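Putative glutaryl-CoA dehydrogenase (Thermus thermophilus, PDB 2EBA) binds flavin-adenine dinucleotide as a tetrameric flavoprotein of the acyl-CoA dehydrogenase family. Local coordinates at residues A6-L11 against E17-A22; G58-P63 against V70-Y75; G88-V93 against E359-Y364; F246-G251 against T363-H368. All blocks are in the same frame, centred on the assembly; numbering follows the deposited sequence.

Contact 1 of 4, residues A6-L11 against E17-A22; sequences ALEDLL and EVQKAA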
# COMPACT_ATOMS: atom_id res chain seq x y z
N ALA A 6 -17.79 -12.00 -17.40
CA ALA A 6 -18.90 -12.86 -17.78
C ALA A 6 -18.84 -14.27 -17.21
O ALA A 6 -19.01 -15.25 -17.95
CB ALA A 6 -19.02 -12.94 -19.31
N LEU A 7 -18.64 -14.37 -15.90
CA LEU A 7 -18.59 -15.65 -15.24
C LEU A 7 -19.98 -16.27 -15.20
O LEU A 7 -20.12 -17.46 -14.91
CB LEU A 7 -18.09 -15.51 -13.79
CG LEU A 7 -16.61 -15.60 -13.42
CD1 LEU A 7 -15.73 -16.01 -14.60
CD2 LEU A 7 -16.16 -14.26 -12.88
N GLU A 8 -21.03 -15.49 -15.48
CA GLU A 8 -22.35 -16.09 -15.45
C GLU A 8 -22.45 -17.13 -16.54
O GLU A 8 -23.29 -18.03 -16.47
CB GLU A 8 -23.40 -15.04 -15.59
CG GLU A 8 -23.51 -14.31 -14.31
CD GLU A 8 -24.48 -13.16 -14.38
OE1 GLU A 8 -24.14 -12.13 -15.00
OE2 GLU A 8 -25.59 -13.31 -13.84
N ASP A 9 -21.59 -17.01 -17.55
CA ASP A 9 -21.60 -17.98 -18.64
C ASP A 9 -21.21 -19.31 -18.08
O ASP A 9 -21.52 -20.36 -18.65
CB ASP A 9 -20.62 -17.59 -19.71
CG ASP A 9 -21.13 -16.42 -20.52
OD1 ASP A 9 -22.33 -16.10 -20.40
OD2 ASP A 9 -20.34 -15.82 -21.29
N LEU A 10 -20.53 -19.26 -16.94
CA LEU A 10 -20.05 -20.47 -16.32
C LEU A 10 -21.02 -21.03 -15.27
O LEU A 10 -20.68 -21.96 -14.54
CB LEU A 10 -18.69 -20.23 -15.67
CG LEU A 10 -17.57 -19.75 -16.57
CD1 LEU A 10 -16.39 -19.45 -15.69
CD2 LEU A 10 -17.20 -20.79 -17.61
N LEU A 11 -22.23 -20.47 -15.19
CA LEU A 11 -23.20 -20.97 -14.21
C LEU A 11 -24.30 -21.79 -14.88
O LEU A 11 -24.63 -21.56 -16.05
CB LEU A 11 -23.84 -19.83 -13.45
CG LEU A 11 -22.85 -19.03 -12.62
CD1 LEU A 11 -23.51 -17.73 -12.26
CD2 LEU A 11 -22.44 -19.79 -11.36
N GLU A 17 -30.85 -18.87 -11.68
CA GLU A 17 -32.13 -18.37 -11.21
C GLU A 17 -32.16 -18.28 -9.68
O GLU A 17 -33.04 -17.56 -9.15
CB GLU A 17 -33.31 -19.19 -11.76
CG GLU A 17 -34.42 -18.29 -12.34
CD GLU A 17 -35.48 -17.91 -11.29
OE1 GLU A 17 -35.72 -18.71 -10.35
OE2 GLU A 17 -36.10 -16.82 -11.41
N VAL A 18 -31.26 -18.95 -8.94
CA VAL A 18 -31.36 -18.75 -7.49
C VAL A 18 -30.82 -17.33 -7.28
O VAL A 18 -31.23 -16.63 -6.34
CB VAL A 18 -30.56 -19.81 -6.61
CG1 VAL A 18 -30.80 -21.20 -7.16
CG2 VAL A 18 -29.12 -19.46 -6.55
N GLN A 19 -29.97 -16.85 -8.19
CA GLN A 19 -29.42 -15.50 -8.08
C GLN A 19 -30.49 -14.47 -8.39
O GLN A 19 -30.67 -13.52 -7.64
CB GLN A 19 -28.22 -15.29 -9.00
CG GLN A 19 -27.52 -13.93 -8.83
CD GLN A 19 -28.03 -12.86 -9.79
OE1 GLN A 19 -28.12 -11.67 -9.45
NE2 GLN A 19 -28.34 -13.28 -11.00
N LYS A 20 -31.21 -14.65 -9.49
CA LYS A 20 -32.22 -13.66 -9.85
C LYS A 20 -33.33 -13.55 -8.81
O LYS A 20 -33.75 -12.45 -8.48
CB LYS A 20 -32.83 -14.01 -11.19
CG LYS A 20 -31.81 -14.29 -12.30
CD LYS A 20 -31.33 -12.99 -12.99
CE LYS A 20 -29.86 -12.76 -12.78
NZ LYS A 20 -29.38 -11.42 -13.22
N ALA A 21 -33.80 -14.69 -8.31
CA ALA A 21 -34.89 -14.68 -7.34
C ALA A 21 -34.45 -14.09 -6.01
O ALA A 21 -35.22 -13.35 -5.37
CB ALA A 21 -35.36 -16.10 -7.12
N ALA A 22 -33.24 -14.43 -5.56
CA ALA A 22 -32.74 -13.98 -4.28
C ALA A 22 -32.75 -12.44 -4.31
O ALA A 22 -33.22 -11.80 -3.36
CB ALA A 22 -31.31 -14.45 -4.10
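Glu8 reaches from the N-terminal 3-10 turn toward Lys20 on the first long helix, and the attraction between them is of long range. Glu8 OE2 stands 4.3 Å from Lys20 NZ, too far for a salt bridge, so the pairing of opposite charges is probably weak. The chain of Glu8 runs extended past CG (chi2 176°), which carries its carboxylate out toward the helix, while Lys20 leaves the helix at the flank of the contact and its bent chain brings NZ closer.

The carboxylate of Glu8 also lies near the amide group of Gln19. The two side chains cross at about a right angle, their flat groups turned 81° against each other. The backbones stay well apart, with 10.2 Å between Glu8 CA and Gln19 CA, and the segments bury little surface on each other.

Backbone bonds shape the turn itself: Asp9 N donates to Ala6 O at 3.1 Å and Leu11 N to Glu8 O at 3.0 Å. Asp3 accepts from the amides of Leu7 and Glu8, and Asp9 makes a salt bridge to Lys312 of the second subunit. Leu7 meanwhile packs on Leu298 and Leu299 of helix 281-309. The arrangement is a short 3-10 lead-in lying beside helix 13-29, at the start of the all-helical N-terminal domain of the acyl-CoA dehydrogenase fold.

Contact 2 of 4, residues G58-P63 against V70-Y75; sequences GPTLPP and VSSAAY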
# COMPACT_ATOMS: atom_id res chain seq x y z
N GLY A 58 -29.32 -23.74 4.53
CA GLY A 58 -28.63 -24.98 4.27
C GLY A 58 -28.98 -25.38 2.85
O GLY A 58 -29.40 -26.51 2.62
N PRO A 59 -28.75 -24.49 1.86
CA PRO A 59 -29.07 -24.81 0.48
C PRO A 59 -28.51 -26.08 -0.13
O PRO A 59 -29.19 -26.73 -0.93
CB PRO A 59 -28.66 -23.55 -0.28
CG PRO A 59 -27.60 -22.97 0.54
CD PRO A 59 -27.95 -23.26 1.97
N THR A 60 -27.30 -26.46 0.26
CA THR A 60 -26.69 -27.64 -0.32
C THR A 60 -27.09 -28.97 0.31
O THR A 60 -26.83 -30.03 -0.26
CB THR A 60 -25.17 -27.54 -0.28
OG1 THR A 60 -24.75 -27.66 1.08
CG2 THR A 60 -24.72 -26.20 -0.84
N LEU A 61 -27.70 -28.93 1.48
CA LEU A 61 -28.08 -30.17 2.13
C LEU A 61 -29.17 -30.95 1.38
O LEU A 61 -30.01 -30.37 0.70
CB LEU A 61 -28.50 -29.90 3.57
CG LEU A 61 -27.33 -29.35 4.41
CD1 LEU A 61 -27.73 -29.32 5.89
CD2 LEU A 61 -26.10 -30.22 4.22
N PRO A 62 -29.16 -32.29 1.51
CA PRO A 62 -30.10 -33.22 0.89
C PRO A 62 -31.57 -32.97 1.23
O PRO A 62 -31.92 -32.77 2.39
CB PRO A 62 -29.64 -34.58 1.41
CG PRO A 62 -28.18 -34.37 1.66
CD PRO A 62 -28.17 -33.02 2.32
N PRO A 63 -32.44 -32.98 0.21
CA PRO A 63 -33.87 -32.75 0.41
C PRO A 63 -34.43 -33.69 1.47
O PRO A 63 -35.45 -33.38 2.10
CB PRO A 63 -34.47 -33.02 -0.97
CG PRO A 63 -33.37 -32.62 -1.89
CD PRO A 63 -32.14 -33.20 -1.22
N VAL A 70 -29.13 -27.88 -3.63
CA VAL A 70 -28.56 -27.20 -4.79
C VAL A 70 -27.05 -27.17 -4.64
O VAL A 70 -26.52 -27.65 -3.65
CB VAL A 70 -29.10 -25.78 -4.94
CG1 VAL A 70 -30.60 -25.82 -5.09
CG2 VAL A 70 -28.69 -24.93 -3.75
N SER A 71 -26.38 -26.61 -5.64
CA SER A 71 -24.91 -26.56 -5.65
C SER A 71 -24.28 -25.58 -4.69
O SER A 71 -24.94 -24.73 -4.11
CB SER A 71 -24.41 -26.23 -7.05
OG SER A 71 -24.62 -24.86 -7.35
N SER A 72 -22.96 -25.71 -4.55
CA SER A 72 -22.20 -24.83 -3.69
C SER A 72 -22.20 -23.45 -4.33
O SER A 72 -22.30 -22.45 -3.64
CB SER A 72 -20.77 -25.33 -3.53
OG SER A 72 -20.74 -26.48 -2.70
N ALA A 73 -22.11 -23.42 -5.66
CA ALA A 73 -22.12 -22.15 -6.37
C ALA A 73 -23.42 -21.42 -6.00
O ALA A 73 -23.41 -20.22 -5.72
CB ALA A 73 -22.05 -22.40 -7.87
N ALA A 74 -24.52 -22.16 -5.97
CA ALA A 74 -25.83 -21.59 -5.64
C ALA A 74 -25.83 -21.03 -4.22
O ALA A 74 -26.43 -19.99 -3.97
CB ALA A 74 -26.94 -22.65 -5.80
N TYR A 75 -25.18 -21.74 -3.30
CA TYR A 75 -25.10 -21.28 -1.91
C TYR A 75 -24.29 -20.00 -1.93
O TYR A 75 -24.68 -18.99 -1.35
CB TYR A 75 -24.42 -22.36 -1.04
CG TYR A 75 -24.05 -21.94 0.38
CD1 TYR A 75 -24.93 -21.19 1.17
CD2 TYR A 75 -22.84 -22.33 0.95
CE1 TYR A 75 -24.60 -20.84 2.48
CE2 TYR A 75 -22.50 -21.99 2.24
CZ TYR A 75 -23.38 -21.25 3.01
OH TYR A 75 -23.03 -20.89 4.29
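This is a contact between a loop and the start of a helix, in the N-terminal helical domain: Pro59 and Thr60, in a type I turn from Gly58 to Leu61, pack on Val70 and on the first turn of helix 72-85. One backbone bond closes it. Val70 N donates to Pro59 O at 2.9 Å with an N-H...O angle of 159°, the donor tilted 30° from the carbonyl plane. Next to it Thr60 CA makes a CA-H...O contact of 3.3 Å with Val70 O, so both backbone polar groups of Val70 face the turn.

Apolar groups fill in around these. The pyrrolidine ring of Pro59 brings CG to 3.3 Å from Tyr75 CD1, approaching the tyrosine ring obliquely, while its CB lies 3.7 Å from Val70 CG2. Tyr75 has CG opposite its backbone N (chi1 170°), which places the ring, by CD1, next to Pro59 CG. The methyl of Thr60 sits in the angle between the loop and the helix, with CG2 3.6 Å from Ser71 O and 3.9 Å from Tyr75 CB.

Ser71 is the N-cap: its OG accepts from Ala74 N at 3.0 Å and is also bonded to Glu15. Tyr75 OH bonds to Ser98 OG on helix 87-107, whose Ser97 touches Pro59; helix 13-29 reaches Val70 through Glu14, and helices 281-309 and 235-269 meet Ser72 through Lys308 and Phe246.

Contact 3 of 4, residues G88-V93 against E359-Y364; sequences GLRSFV and ETVYTY. With FAD (flavin-adenine dinucleotide), chain I.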
# COMPACT_ATOMS: atom_id res chain seq x y z
N GLY A 88 -25.16 -8.62 7.87
CA GLY A 88 -25.89 -9.24 8.96
C GLY A 88 -26.88 -10.27 8.46
O GLY A 88 -27.10 -11.31 9.09
N LEU A 89 -27.49 -9.98 7.32
CA LEU A 89 -28.47 -10.89 6.76
C LEU A 89 -27.76 -12.14 6.28
O LEU A 89 -28.30 -13.25 6.41
CB LEU A 89 -29.23 -10.23 5.61
CG LEU A 89 -30.05 -8.97 5.93
CD1 LEU A 89 -30.76 -8.48 4.67
CD2 LEU A 89 -31.07 -9.26 7.03
N ARG A 90 -26.56 -11.97 5.74
CA ARG A 90 -25.77 -13.10 5.23
C ARG A 90 -25.25 -13.94 6.40
O ARG A 90 -25.17 -15.17 6.32
CB ARG A 90 -24.61 -12.57 4.38
CG ARG A 90 -23.89 -13.61 3.51
CD ARG A 90 -22.79 -14.35 4.28
NE ARG A 90 -21.81 -13.41 4.81
CZ ARG A 90 -21.24 -13.52 6.01
NH1 ARG A 90 -21.55 -14.52 6.82
NH2 ARG A 90 -20.38 -12.59 6.42
N SER A 91 -24.90 -13.26 7.49
CA SER A 91 -24.38 -13.90 8.69
C SER A 91 -25.37 -14.92 9.24
O SER A 91 -24.99 -16.02 9.61
CB SER A 91 -24.09 -12.85 9.76
OG SER A 91 -23.01 -12.02 9.36
N PHE A 92 -26.64 -14.54 9.31
CA PHE A 92 -27.64 -15.45 9.82
C PHE A 92 -27.64 -16.74 9.00
O PHE A 92 -27.60 -17.83 9.55
CB PHE A 92 -29.04 -14.81 9.79
CG PHE A 92 -30.13 -15.74 10.25
CD1 PHE A 92 -30.79 -16.58 9.34
CD2 PHE A 92 -30.45 -15.85 11.60
CE1 PHE A 92 -31.74 -17.51 9.78
CE2 PHE A 92 -31.40 -16.78 12.05
CZ PHE A 92 -32.04 -17.61 11.14
N VAL A 93 -27.67 -16.61 7.68
CA VAL A 93 -27.68 -17.78 6.82
C VAL A 93 -26.40 -18.60 6.92
O VAL A 93 -26.45 -19.84 6.84
CB VAL A 93 -27.92 -17.40 5.35
CG1 VAL A 93 -27.88 -18.65 4.48
CG2 VAL A 93 -29.25 -16.71 5.23
N GLU A 359 -15.81 -4.65 8.67
CA GLU A 359 -14.75 -4.62 9.66
C GLU A 359 -14.89 -5.92 10.48
O GLU A 359 -13.90 -6.55 10.84
CB GLU A 359 -14.90 -3.35 10.52
CG GLU A 359 -13.63 -2.87 11.23
CD GLU A 359 -12.58 -2.21 10.32
OE1 GLU A 359 -12.90 -1.20 9.65
OE2 GLU A 359 -11.43 -2.69 10.30
N THR A 360 -16.14 -6.32 10.74
CA THR A 360 -16.42 -7.55 11.49
C THR A 360 -16.07 -8.79 10.66
O THR A 360 -15.34 -9.69 11.13
CB THR A 360 -17.92 -7.63 11.88
OG1 THR A 360 -18.16 -6.82 13.04
CG2 THR A 360 -18.35 -9.07 12.14
N VAL A 361 -16.58 -8.84 9.44
CA VAL A 361 -16.33 -9.96 8.54
C VAL A 361 -14.82 -10.12 8.38
O VAL A 361 -14.31 -11.24 8.23
CB VAL A 361 -16.96 -9.70 7.16
CG1 VAL A 361 -16.80 -10.92 6.28
CG2 VAL A 361 -18.43 -9.33 7.33
N TYR A 362 -14.12 -9.00 8.40
CA TYR A 362 -12.68 -8.97 8.28
C TYR A 362 -12.02 -9.61 9.51
O TYR A 362 -10.89 -10.06 9.46
CB TYR A 362 -12.25 -7.51 8.14
CG TYR A 362 -10.77 -7.27 8.06
CD1 TYR A 362 -10.01 -7.80 7.02
CD2 TYR A 362 -10.13 -6.49 9.00
CE1 TYR A 362 -8.65 -7.54 6.93
CE2 TYR A 362 -8.78 -6.22 8.93
CZ TYR A 362 -8.05 -6.75 7.90
OH TYR A 362 -6.71 -6.47 7.88
N THR A 363 -12.77 -9.66 10.61
CA THR A 363 -12.29 -10.22 11.86
C THR A 363 -12.71 -11.66 12.19
O THR A 363 -11.87 -12.52 12.47
CB THR A 363 -12.70 -9.30 13.02
OG1 THR A 363 -11.96 -8.08 12.94
CG2 THR A 363 -12.44 -9.95 14.36
N TYR A 364 -14.01 -11.94 12.15
CA TYR A 364 -14.47 -13.27 12.49
C TYR A 364 -14.22 -14.32 11.42
O TYR A 364 -13.84 -13.99 10.30
CB TYR A 364 -15.95 -13.26 12.92
CG TYR A 364 -17.01 -12.98 11.86
CD1 TYR A 364 -16.79 -13.20 10.50
CD2 TYR A 364 -18.29 -12.57 12.25
CE1 TYR A 364 -17.81 -13.01 9.56
CE2 TYR A 364 -19.31 -12.39 11.33
CZ TYR A 364 -19.07 -12.61 9.99
OH TYR A 364 -20.09 -12.41 9.10
PA FAD I . -7.82 -12.03 19.12
O1A FAD I . -7.19 -11.65 20.44
O2A FAD I . -7.92 -13.48 18.70
O5B FAD I . -7.08 -11.16 17.97
C5B FAD I . -6.76 -9.87 18.06
C4B FAD I . -5.73 -9.31 17.11
O4B FAD I . -4.46 -10.27 17.08
C3B FAD I . -6.16 -9.80 15.63
O3B FAD I . -5.51 -8.88 14.76
C2B FAD I . -5.41 -11.10 15.22
O2B FAD I . -5.03 -11.10 13.90
C1B FAD I . -4.13 -10.89 15.98
N9A FAD I . -3.60 -12.29 16.27
C8A FAD I . -4.20 -13.21 17.00
N7A FAD I . -3.36 -14.30 17.04
C5A FAD I . -2.23 -14.02 16.33
C6A FAD I . -1.03 -14.73 16.01
N6A FAD I . -0.83 -15.99 16.44
N1A FAD I . -0.06 -14.12 15.25
C2A FAD I . -0.23 -12.84 14.79
N3A FAD I . -1.38 -12.14 15.08
C4A FAD I . -2.38 -12.70 15.85
N1 FAD I . -17.19 -16.64 17.05
C2 FAD I . -17.88 -17.83 17.06
O2 FAD I . -17.33 -18.87 17.44
N3 FAD I . -19.18 -17.87 16.64
C4 FAD I . -19.82 -16.72 16.22
O4 FAD I . -21.01 -16.78 15.85
C4X FAD I . -19.13 -15.49 16.21
N5 FAD I . -19.75 -14.33 15.81
C5X FAD I . -19.09 -13.12 15.84
C6 FAD I . -19.77 -11.94 15.45
C7 FAD I . -19.12 -10.68 15.51
C7M FAD I . -19.91 -9.46 15.10
C8 FAD I . -17.75 -10.61 15.94
C8M FAD I . -16.97 -9.31 16.03
C9 FAD I . -17.08 -11.79 16.31
C9A FAD I . -17.73 -13.07 16.27
N10 FAD I . -17.09 -14.27 16.67
C10 FAD I . -17.77 -15.46 16.64
C1' FAD I . -15.70 -14.29 17.15
C2' FAD I . -14.67 -13.99 16.10
O2' FAD I . -14.40 -15.18 15.36
C3' FAD I . -13.47 -13.43 16.80
O3' FAD I . -13.69 -12.03 16.98
C4' FAD I . -12.16 -13.62 16.06
O4' FAD I . -11.65 -14.95 16.27
C5' FAD I . -11.12 -12.64 16.55
O5' FAD I . -10.64 -13.03 17.82
P FAD I . -10.69 -12.10 19.15
O1P FAD I . -11.75 -11.05 19.04
O2P FAD I . -10.77 -13.03 20.33
O3P FAD I . -9.28 -11.34 19.08
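Tyr364 joins Arg90 and Ser91 where the N-terminal helical domain of the acyl-CoA dehydrogenase fold meets the C-terminal one, beside the flavin. The polar part centres on the phenol oxygen. Arg90 NH2 donates to Tyr364 OH at 2.7 Å with an N-H...O angle of 147°, and the hydroxyl in turn donates to Ser91 OG at 3.0 Å. Arg90 and Tyr364 approach from opposite directions, the guanidinium and ring planes 75° apart and the oxygen somewhat tilted from the guanidinium plane. Glu83 pairs with Arg90 NE and Ser94 accepts from NH1, which probably fixes the rotation of the guanidinium; Ser91 OG is also bonded to Ser87 O.

The van der Waals part is smaller: a methyl of Val361, CG2, lies at the guanidinium edge, 3.9 Å from Arg90 NH2.

Tyr364, Thr360 and Thr363 also touch the cofactor. With CG of Tyr364 between its backbone N and carbonyl carbon (chi1 70°), the ring is sent toward helix 87-107; its edge meets FAD C6. Thr363 CG2 touches FAD O3', and OG1 bonds to Arg337 of the third subunit. At the dimethylbenzene end of the isoalloxazine, Thr360 CG2 rests 3.4 Å from FAD C7M.

Contact 4 of 4, residues F246-G251 against T363-H368; sequences FGIAWG and TYEGTH. With FAD (flavin-adenine dinucleotide), chain I.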
# COMPACT_ATOMS: atom_id res chain seq x y z
N PHE A 246 -16.47 -20.25 3.03
CA PHE A 246 -16.77 -20.38 1.61
C PHE A 246 -17.86 -19.39 1.16
O PHE A 246 -17.70 -18.69 0.17
CB PHE A 246 -17.23 -21.81 1.28
CG PHE A 246 -17.84 -21.94 -0.09
CD1 PHE A 246 -17.03 -22.01 -1.22
CD2 PHE A 246 -19.22 -21.97 -0.25
CE1 PHE A 246 -17.59 -22.10 -2.49
CE2 PHE A 246 -19.80 -22.06 -1.51
CZ PHE A 246 -18.99 -22.12 -2.64
N GLY A 247 -18.97 -19.37 1.89
CA GLY A 247 -20.05 -18.48 1.54
C GLY A 247 -19.65 -17.04 1.74
O GLY A 247 -20.11 -16.17 1.01
N ILE A 248 -18.81 -16.77 2.72
CA ILE A 248 -18.36 -15.42 2.99
C ILE A 248 -17.49 -14.89 1.85
O ILE A 248 -17.55 -13.71 1.51
CB ILE A 248 -17.58 -15.36 4.31
CG1 ILE A 248 -18.54 -15.61 5.47
CG2 ILE A 248 -16.85 -14.00 4.42
CD1 ILE A 248 -17.86 -15.76 6.79
N ALA A 249 -16.68 -15.75 1.24
CA ALA A 249 -15.85 -15.31 0.14
C ALA A 249 -16.77 -14.83 -0.98
O ALA A 249 -16.43 -13.94 -1.76
CB ALA A 249 -14.97 -16.44 -0.35
N TRP A 250 -17.95 -15.42 -1.04
CA TRP A 250 -18.92 -15.04 -2.04
C TRP A 250 -19.63 -13.76 -1.66
O TRP A 250 -19.66 -12.82 -2.45
CB TRP A 250 -19.96 -16.13 -2.24
CG TRP A 250 -19.51 -17.19 -3.15
CD1 TRP A 250 -18.86 -18.33 -2.82
CD2 TRP A 250 -19.76 -17.26 -4.56
NE1 TRP A 250 -18.69 -19.12 -3.93
CE2 TRP A 250 -19.23 -18.48 -5.02
CE3 TRP A 250 -20.37 -16.39 -5.48
CZ2 TRP A 250 -19.31 -18.88 -6.35
CZ3 TRP A 250 -20.45 -16.78 -6.80
CH2 TRP A 250 -19.92 -18.02 -7.23
N GLY A 251 -20.22 -13.72 -0.47
CA GLY A 251 -20.93 -12.54 -0.02
C GLY A 251 -20.09 -11.26 -0.09
O GLY A 251 -20.61 -10.19 -0.41
N THR A 363 -12.77 -9.66 10.61
CA THR A 363 -12.29 -10.22 11.86
C THR A 363 -12.71 -11.66 12.19
O THR A 363 -11.87 -12.52 12.47
CB THR A 363 -12.70 -9.30 13.02
OG1 THR A 363 -11.96 -8.08 12.94
CG2 THR A 363 -12.44 -9.95 14.36
N TYR A 364 -14.01 -11.94 12.15
CA TYR A 364 -14.47 -13.27 12.49
C TYR A 364 -14.22 -14.32 11.42
O TYR A 364 -13.84 -13.99 10.30
CB TYR A 364 -15.95 -13.26 12.92
CG TYR A 364 -17.01 -12.98 11.86
CD1 TYR A 364 -16.79 -13.20 10.50
CD2 TYR A 364 -18.29 -12.57 12.25
CE1 TYR A 364 -17.81 -13.01 9.56
CE2 TYR A 364 -19.31 -12.39 11.33
CZ TYR A 364 -19.07 -12.61 9.99
OH TYR A 364 -20.09 -12.41 9.10
N GLU A 365 -14.43 -15.58 11.77
CA GLU A 365 -14.20 -16.67 10.82
C GLU A 365 -12.74 -16.63 10.37
O GLU A 365 -12.43 -16.87 9.20
CB GLU A 365 -15.14 -16.52 9.63
CG GLU A 365 -16.61 -16.58 10.02
CD GLU A 365 -17.21 -17.95 9.84
OE1 GLU A 365 -16.45 -18.94 9.81
OE2 GLU A 365 -18.45 -18.05 9.72
N GLY A 366 -11.86 -16.34 11.33
CA GLY A 366 -10.44 -16.26 11.05
C GLY A 366 -10.04 -14.87 10.60
O GLY A 366 -10.47 -14.45 9.54
N THR A 367 -9.26 -14.15 11.39
CA THR A 367 -8.84 -12.81 11.00
C THR A 367 -7.90 -12.83 9.78
O THR A 367 -7.41 -13.88 9.37
CB THR A 367 -8.09 -12.07 12.14
OG1 THR A 367 -6.93 -12.82 12.52
CG2 THR A 367 -8.97 -11.88 13.32
N HIS A 368 -7.63 -11.65 9.23
CA HIS A 368 -6.75 -11.53 8.08
C HIS A 368 -5.44 -12.23 8.34
O HIS A 368 -4.96 -13.02 7.53
CB HIS A 368 -6.51 -10.07 7.74
CG HIS A 368 -5.83 -9.86 6.43
ND1 HIS A 368 -4.46 -9.91 6.28
CD2 HIS A 368 -6.33 -9.64 5.19
CE1 HIS A 368 -4.15 -9.74 5.01
NE2 HIS A 368 -5.27 -9.58 4.32
PA FAD I . -7.82 -12.03 19.12
O1A FAD I . -7.19 -11.65 20.44
O2A FAD I . -7.92 -13.48 18.70
O5B FAD I . -7.08 -11.16 17.97
C5B FAD I . -6.76 -9.87 18.06
C4B FAD I . -5.73 -9.31 17.11
O4B FAD I . -4.46 -10.27 17.08
C3B FAD I . -6.16 -9.80 15.63
O3B FAD I . -5.51 -8.88 14.76
C2B FAD I . -5.41 -11.10 15.22
O2B FAD I . -5.03 -11.10 13.90
C1B FAD I . -4.13 -10.89 15.98
N9A FAD I . -3.60 -12.29 16.27
C8A FAD I . -4.20 -13.21 17.00
N7A FAD I . -3.36 -14.30 17.04
C5A FAD I . -2.23 -14.02 16.33
C6A FAD I . -1.03 -14.73 16.01
N6A FAD I . -0.83 -15.99 16.44
N1A FAD I . -0.06 -14.12 15.25
C2A FAD I . -0.23 -12.84 14.79
N3A FAD I . -1.38 -12.14 15.08
C4A FAD I . -2.38 -12.70 15.85
N1 FAD I . -17.19 -16.64 17.05
C2 FAD I . -17.88 -17.83 17.06
O2 FAD I . -17.33 -18.87 17.44
N3 FAD I . -19.18 -17.87 16.64
C4 FAD I . -19.82 -16.72 16.22
O4 FAD I . -21.01 -16.78 15.85
C4X FAD I . -19.13 -15.49 16.21
N5 FAD I . -19.75 -14.33 15.81
C5X FAD I . -19.09 -13.12 15.84
C6 FAD I . -19.77 -11.94 15.45
C7 FAD I . -19.12 -10.68 15.51
C7M FAD I . -19.91 -9.46 15.10
C8 FAD I . -17.75 -10.61 15.94
C8M FAD I . -16.97 -9.31 16.03
C9 FAD I . -17.08 -11.79 16.31
C9A FAD I . -17.73 -13.07 16.27
N10 FAD I . -17.09 -14.27 16.67
C10 FAD I . -17.77 -15.46 16.64
C1' FAD I . -15.70 -14.29 17.15
C2' FAD I . -14.67 -13.99 16.10
O2' FAD I . -14.40 -15.18 15.36
C3' FAD I . -13.47 -13.43 16.80
O3' FAD I . -13.69 -12.03 16.98
C4' FAD I . -12.16 -13.62 16.06
O4' FAD I . -11.65 -14.95 16.27
C5' FAD I . -11.12 -12.64 16.55
O5' FAD I . -10.64 -13.03 17.82
P FAD I . -10.69 -12.10 19.15
O1P FAD I . -11.75 -11.05 19.04
O2P FAD I . -10.77 -13.03 20.33
O3P FAD I . -9.28 -11.34 19.08
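Ile248 lays its terminal methyl against Glu365 and the Tyr364 ring. CD1 comes within 3.6 Å of Glu365 CG and 3.9 Å of Tyr364 CE1, meeting the ring obliquely. The isoleucine has CG1 opposite its carbonyl carbon and continues extended (chi2 172°), and this carries CD1 away from helix 235-269 into the angle between the two side chains. Glu365 crosses it obliquely; the glutamate chain bends at chi2 (-97°), so that CB and CG lie along the methyl, and the carboxylate, through CD and OE2, also comes against it.

The loop that carries these residues is held through its backbone. Lys322 reaches the carbonyls of Tyr364 and Gly366, while Arg245 and His371 both bond to Glu365 O. The backbone angles of Gly366 leave no room for a CB beside the carbonyl oxygen of Glu365.

On its cofactor side the same loop follows the dinucleotide. Tyr364 CA passes 3.4 Å from FAD O2' of the ribityl chain, and Thr367 OG1 shares a hydrogen bond of 2.9 Å with FAD O2B of the adenosine ribose. Thr367 is also the N-cap of helix 368-380, its bond to Val370 N being weak. Together these features form the loop between the last two helices of the C-terminal domain, a wall of the FAD pocket backed by helix 235-269.

Overall arrangement
From the N terminus, contact 1 closes a short loop from the 3-10 turn onto helix 13-29, and contact 2 closes the next, from the turn at 58-63 to the start of helix 72-85. The two lie in series and touch where Val18 meets Ala74. Contacts 3 and 4 close long loops that both end on the 359-368 region: 246-251 lies between the partners of contact 3, so contact 4 opens inside that loop, and they share Thr363 and Tyr364. Phe246 packs on Ser72 and Tyr75, tying contact 2 to contact 4. Contact 3 joins the N-terminal to the C-terminal helices, and contacts 3 and 4 both border FAD.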